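Local coordinates for WipB (Legionella pneumophila, PDB 5NNY), which is a translocated effector whose phosphatase domain, the part in this structure, is a Ser/Thr phosphatase and which targets the host lysosomal nutrient-sensing machinery, at residues G130-F140 / N175-Y186. Sequence-based numbering, arbitrary orientation.
Sequences GIEFVEACELF and NEEVLNIYHQVY
With CG anti to the backbone N in both residues (chi1 -177° in Phe-133, 174° in Tyr-182), the side chains of Phe-133 and Tyr-182 reach from facing helices and lie alongside one another, pointing opposite ways, Phe-133 CE2 lying 3.6 Å from Tyr-182 CD1. Tyr-182 illustrates the knob-into-hole principle: it is a knob in a hole made by Phe-133, Val-134, Cys-137 and Glu-138, between helices 128-138 and 175-186 of the calcineurin-like phosphoesterase fold, whose local axes cross at -115°. Cys-137 CB lies over one face of the knob, 3.7 Å from the centroid of the Tyr-182 ring in a CH-pi contact, while SG meets the same ring obliquely. Phe-133 also turns an edge to the face of Tyr-186, completing an aromatic cluster; Val-178 CG1 closes on another part of the Phe-133 rim. Beyond the cluster, Leu-179 divides its branches: CD2 packs on Cys-137 CB, and Leu-179 CD1 lies 3.5 Å from the centroid of the Phe-140 ring, over its face.

No direct hydrogen bond crosses between the segments; two waters bridge them. One donates to Cys-137 O and also bonds His-183 NE2. Glu-138, held by His-257 and the backbone N of Ile-256, receives the other through OE2 at 2.7 Å, and that same water accepts from Tyr-182 OH at 2.6 Å.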
# COMPACT_ATOMS: atom_id res chain seq x y z
N GLY A 130 -2.00 4.49 1.48
CA GLY A 130 -1.94 3.35 2.36
C GLY A 130 -1.87 3.69 3.84
O GLY A 130 -2.43 3.05 4.66
N ILE A 131 -1.26 4.81 4.14
CA ILE A 131 -1.15 5.26 5.50
C ILE A 131 -2.55 5.61 6.11
O ILE A 131 -2.72 5.54 7.26
CB ILE A 131 -0.11 6.38 5.59
CG1 ILE A 131 0.87 6.13 6.69
CG2 ILE A 131 -0.75 7.70 5.76
CD1 ILE A 131 2.11 6.93 6.52
N GLU A 132 -3.50 6.03 5.30
CA GLU A 132 -4.81 6.28 5.80
C GLU A 132 -5.46 4.95 6.24
O GLU A 132 -6.12 4.89 7.23
CB GLU A 132 -5.65 6.97 4.76
CG GLU A 132 -7.09 7.08 5.14
CD GLU A 132 -7.91 8.00 4.23
OE1 GLU A 132 -7.39 8.64 3.36
OE2 GLU A 132 -9.11 8.04 4.43
N PHE A 133 -5.25 3.89 5.47
CA PHE A 133 -5.76 2.58 5.90
C PHE A 133 -5.08 2.12 7.19
O PHE A 133 -5.76 1.61 8.11
CB PHE A 133 -5.56 1.56 4.77
CG PHE A 133 -6.11 0.18 5.09
CD1 PHE A 133 -7.48 -0.03 5.14
CD2 PHE A 133 -5.26 -0.87 5.37
CE1 PHE A 133 -8.00 -1.29 5.43
CE2 PHE A 133 -5.75 -2.14 5.65
CZ PHE A 133 -7.14 -2.34 5.69
N VAL A 134 -3.77 2.31 7.28
CA VAL A 134 -3.02 1.98 8.49
C VAL A 134 -3.63 2.70 9.69
O VAL A 134 -3.88 2.11 10.75
CB VAL A 134 -1.54 2.34 8.32
CG1 VAL A 134 -0.84 2.31 9.68
CG2 VAL A 134 -0.87 1.41 7.32
N GLU A 135 -3.82 4.01 9.56
CA GLU A 135 -4.29 4.81 10.69
C GLU A 135 -5.69 4.39 11.10
O GLU A 135 -5.96 4.22 12.29
CB GLU A 135 -4.27 6.29 10.32
CG GLU A 135 -4.47 7.22 11.54
CD GLU A 135 -4.63 8.67 11.13
OE1 GLU A 135 -5.77 9.06 10.78
OE2 GLU A 135 -3.62 9.40 11.14
N ALA A 136 -6.58 4.22 10.12
CA ALA A 136 -7.93 3.74 10.40
C ALA A 136 -7.91 2.44 11.18
O ALA A 136 -8.65 2.28 12.16
CB ALA A 136 -8.69 3.55 9.09
N CYS A 137 -7.06 1.50 10.78
CA CYS A 137 -7.03 0.21 11.46
C CYS A 137 -6.39 0.31 12.83
O CYS A 137 -6.88 -0.29 13.79
CB CYS A 137 -6.28 -0.82 10.60
SG CYS A 137 -7.19 -1.30 9.12
N GLU A 138 -5.30 1.09 12.95
CA GLU A 138 -4.63 1.22 14.24
C GLU A 138 -5.48 1.95 15.27
O GLU A 138 -5.35 1.69 16.48
CB GLU A 138 -3.30 1.97 14.06
CG GLU A 138 -2.21 1.21 13.35
CD GLU A 138 -0.89 1.94 13.43
OE1 GLU A 138 -0.91 3.18 13.67
OE2 GLU A 138 0.15 1.29 13.27
N LEU A 139 -6.34 2.88 14.84
CA LEU A 139 -7.16 3.65 15.78
C LEU A 139 -8.59 3.13 15.87
O LEU A 139 -9.47 3.85 16.33
CB LEU A 139 -7.15 5.14 15.40
CG LEU A 139 -5.76 5.79 15.41
CD1 LEU A 139 -5.84 7.28 15.15
CD2 LEU A 139 -5.03 5.51 16.72
N PHE A 140 -8.81 1.89 15.45
CA PHE A 140 -10.16 1.32 15.43
C PHE A 140 -10.84 1.46 16.79
O PHE A 140 -11.97 1.96 16.90
CB PHE A 140 -10.07 -0.14 14.99
CG PHE A 140 -11.40 -0.85 14.94
CD1 PHE A 140 -12.29 -0.62 13.91
CD2 PHE A 140 -11.71 -1.81 15.91
CE1 PHE A 140 -13.51 -1.31 13.86
CE2 PHE A 140 -12.90 -2.50 15.86
CZ PHE A 140 -13.81 -2.25 14.85
N ASN A 175 -15.93 -5.50 10.11
CA ASN A 175 -14.68 -4.94 10.62
C ASN A 175 -13.68 -6.04 10.94
O ASN A 175 -12.48 -5.88 10.68
CB ASN A 175 -14.91 -4.09 11.87
CG ASN A 175 -15.58 -2.78 11.57
OD1 ASN A 175 -15.17 -2.03 10.68
ND2 ASN A 175 -16.62 -2.47 12.33
N GLU A 176 -14.13 -7.15 11.53
CA GLU A 176 -13.17 -8.16 11.96
C GLU A 176 -12.41 -8.76 10.77
O GLU A 176 -11.20 -9.00 10.87
CB GLU A 176 -13.85 -9.28 12.77
CG GLU A 176 -14.75 -8.88 13.99
CD GLU A 176 -14.24 -7.75 14.93
OE1 GLU A 176 -15.00 -7.40 15.87
OE2 GLU A 176 -13.13 -7.21 14.76
N GLU A 177 -13.09 -9.00 9.65
CA GLU A 177 -12.38 -9.50 8.47
C GLU A 177 -11.34 -8.50 8.00
O GLU A 177 -10.19 -8.87 7.74
CB GLU A 177 -13.36 -9.81 7.34
CG GLU A 177 -12.67 -10.13 6.03
CD GLU A 177 -13.51 -10.95 5.05
OE1 GLU A 177 -14.71 -10.63 4.85
OE2 GLU A 177 -12.95 -11.92 4.48
N VAL A 178 -11.72 -7.23 7.88
CA VAL A 178 -10.79 -6.21 7.40
C VAL A 178 -9.60 -6.11 8.34
O VAL A 178 -8.44 -6.08 7.91
CB VAL A 178 -11.51 -4.86 7.26
CG1 VAL A 178 -10.51 -3.76 6.86
CG2 VAL A 178 -12.61 -4.96 6.23
N LEU A 179 -9.88 -6.04 9.65
CA LEU A 179 -8.81 -5.93 10.64
C LEU A 179 -7.92 -7.17 10.65
O LEU A 179 -6.70 -7.06 10.80
CB LEU A 179 -9.39 -5.67 12.03
CG LEU A 179 -9.99 -4.27 12.23
CD1 LEU A 179 -10.88 -4.22 13.49
CD2 LEU A 179 -8.86 -3.21 12.27
N ASN A 180 -8.50 -8.36 10.49
CA ASN A 180 -7.65 -9.54 10.44
C ASN A 180 -6.68 -9.46 9.27
O ASN A 180 -5.49 -9.76 9.42
CB ASN A 180 -8.47 -10.83 10.34
CG ASN A 180 -7.59 -12.06 10.15
OD1 ASN A 180 -7.05 -12.61 11.10
ND2 ASN A 180 -7.40 -12.46 8.90
N ILE A 181 -7.16 -9.05 8.09
CA ILE A 181 -6.27 -8.94 6.94
C ILE A 181 -5.22 -7.86 7.19
O ILE A 181 -4.05 -8.02 6.86
CB ILE A 181 -7.09 -8.67 5.66
CG1 ILE A 181 -8.03 -9.84 5.37
CG2 ILE A 181 -6.18 -8.44 4.44
CD1 ILE A 181 -8.89 -9.64 4.14
N TYR A 182 -5.63 -6.75 7.82
CA TYR A 182 -4.68 -5.70 8.16
C TYR A 182 -3.52 -6.25 8.99
O TYR A 182 -2.35 -6.06 8.65
CB TYR A 182 -5.35 -4.56 8.93
CG TYR A 182 -4.26 -3.59 9.37
CD1 TYR A 182 -3.59 -2.82 8.43
CD2 TYR A 182 -3.84 -3.52 10.70
CE1 TYR A 182 -2.56 -1.96 8.80
CE2 TYR A 182 -2.82 -2.67 11.08
CZ TYR A 182 -2.18 -1.90 10.12
OH TYR A 182 -1.17 -1.06 10.50
N HIS A 183 -3.84 -6.91 10.10
CA HIS A 183 -2.82 -7.36 11.04
C HIS A 183 -2.09 -8.61 10.54
O HIS A 183 -0.87 -8.73 10.73
CB HIS A 183 -3.48 -7.65 12.40
CG HIS A 183 -3.94 -6.41 13.12
ND1 HIS A 183 -3.07 -5.54 13.74
CD2 HIS A 183 -5.18 -5.91 13.32
CE1 HIS A 183 -3.75 -4.55 14.29
NE2 HIS A 183 -5.04 -4.76 14.06
N GLN A 184 -2.81 -9.54 9.91
CA GLN A 184 -2.20 -10.82 9.54
C GLN A 184 -1.45 -10.76 8.21
O GLN A 184 -0.54 -11.55 7.97
CB GLN A 184 -3.27 -11.91 9.46
CG GLN A 184 -3.87 -12.23 10.80
CD GLN A 184 -2.84 -12.84 11.73
OE1 GLN A 184 -2.05 -13.69 11.32
NE2 GLN A 184 -2.84 -12.40 12.98
N VAL A 185 -1.84 -9.84 7.35
CA VAL A 185 -1.37 -9.82 5.97
C VAL A 185 -0.71 -8.49 5.64
O VAL A 185 0.47 -8.43 5.29
CB VAL A 185 -2.53 -10.11 4.99
CG1 VAL A 185 -2.03 -10.01 3.55
CG2 VAL A 185 -3.11 -11.49 5.29
N TYR A 186 -1.49 -7.41 5.74
CA TYR A 186 -1.05 -6.15 5.16
C TYR A 186 0.17 -5.57 5.88
O TYR A 186 1.19 -5.24 5.25
CB TYR A 186 -2.21 -5.15 5.16
CG TYR A 186 -1.85 -3.83 4.49
CD1 TYR A 186 -1.94 -3.69 3.10
CD2 TYR A 186 -1.45 -2.72 5.25
CE1 TYR A 186 -1.63 -2.48 2.47
CE2 TYR A 186 -1.12 -1.51 4.63
CZ TYR A 186 -1.22 -1.40 3.25
OH TYR A 186 -0.92 -0.19 2.63
O HOH W 1 -6.23 -2.33 15.43
O HOH W 2 -0.04 -1.35 12.84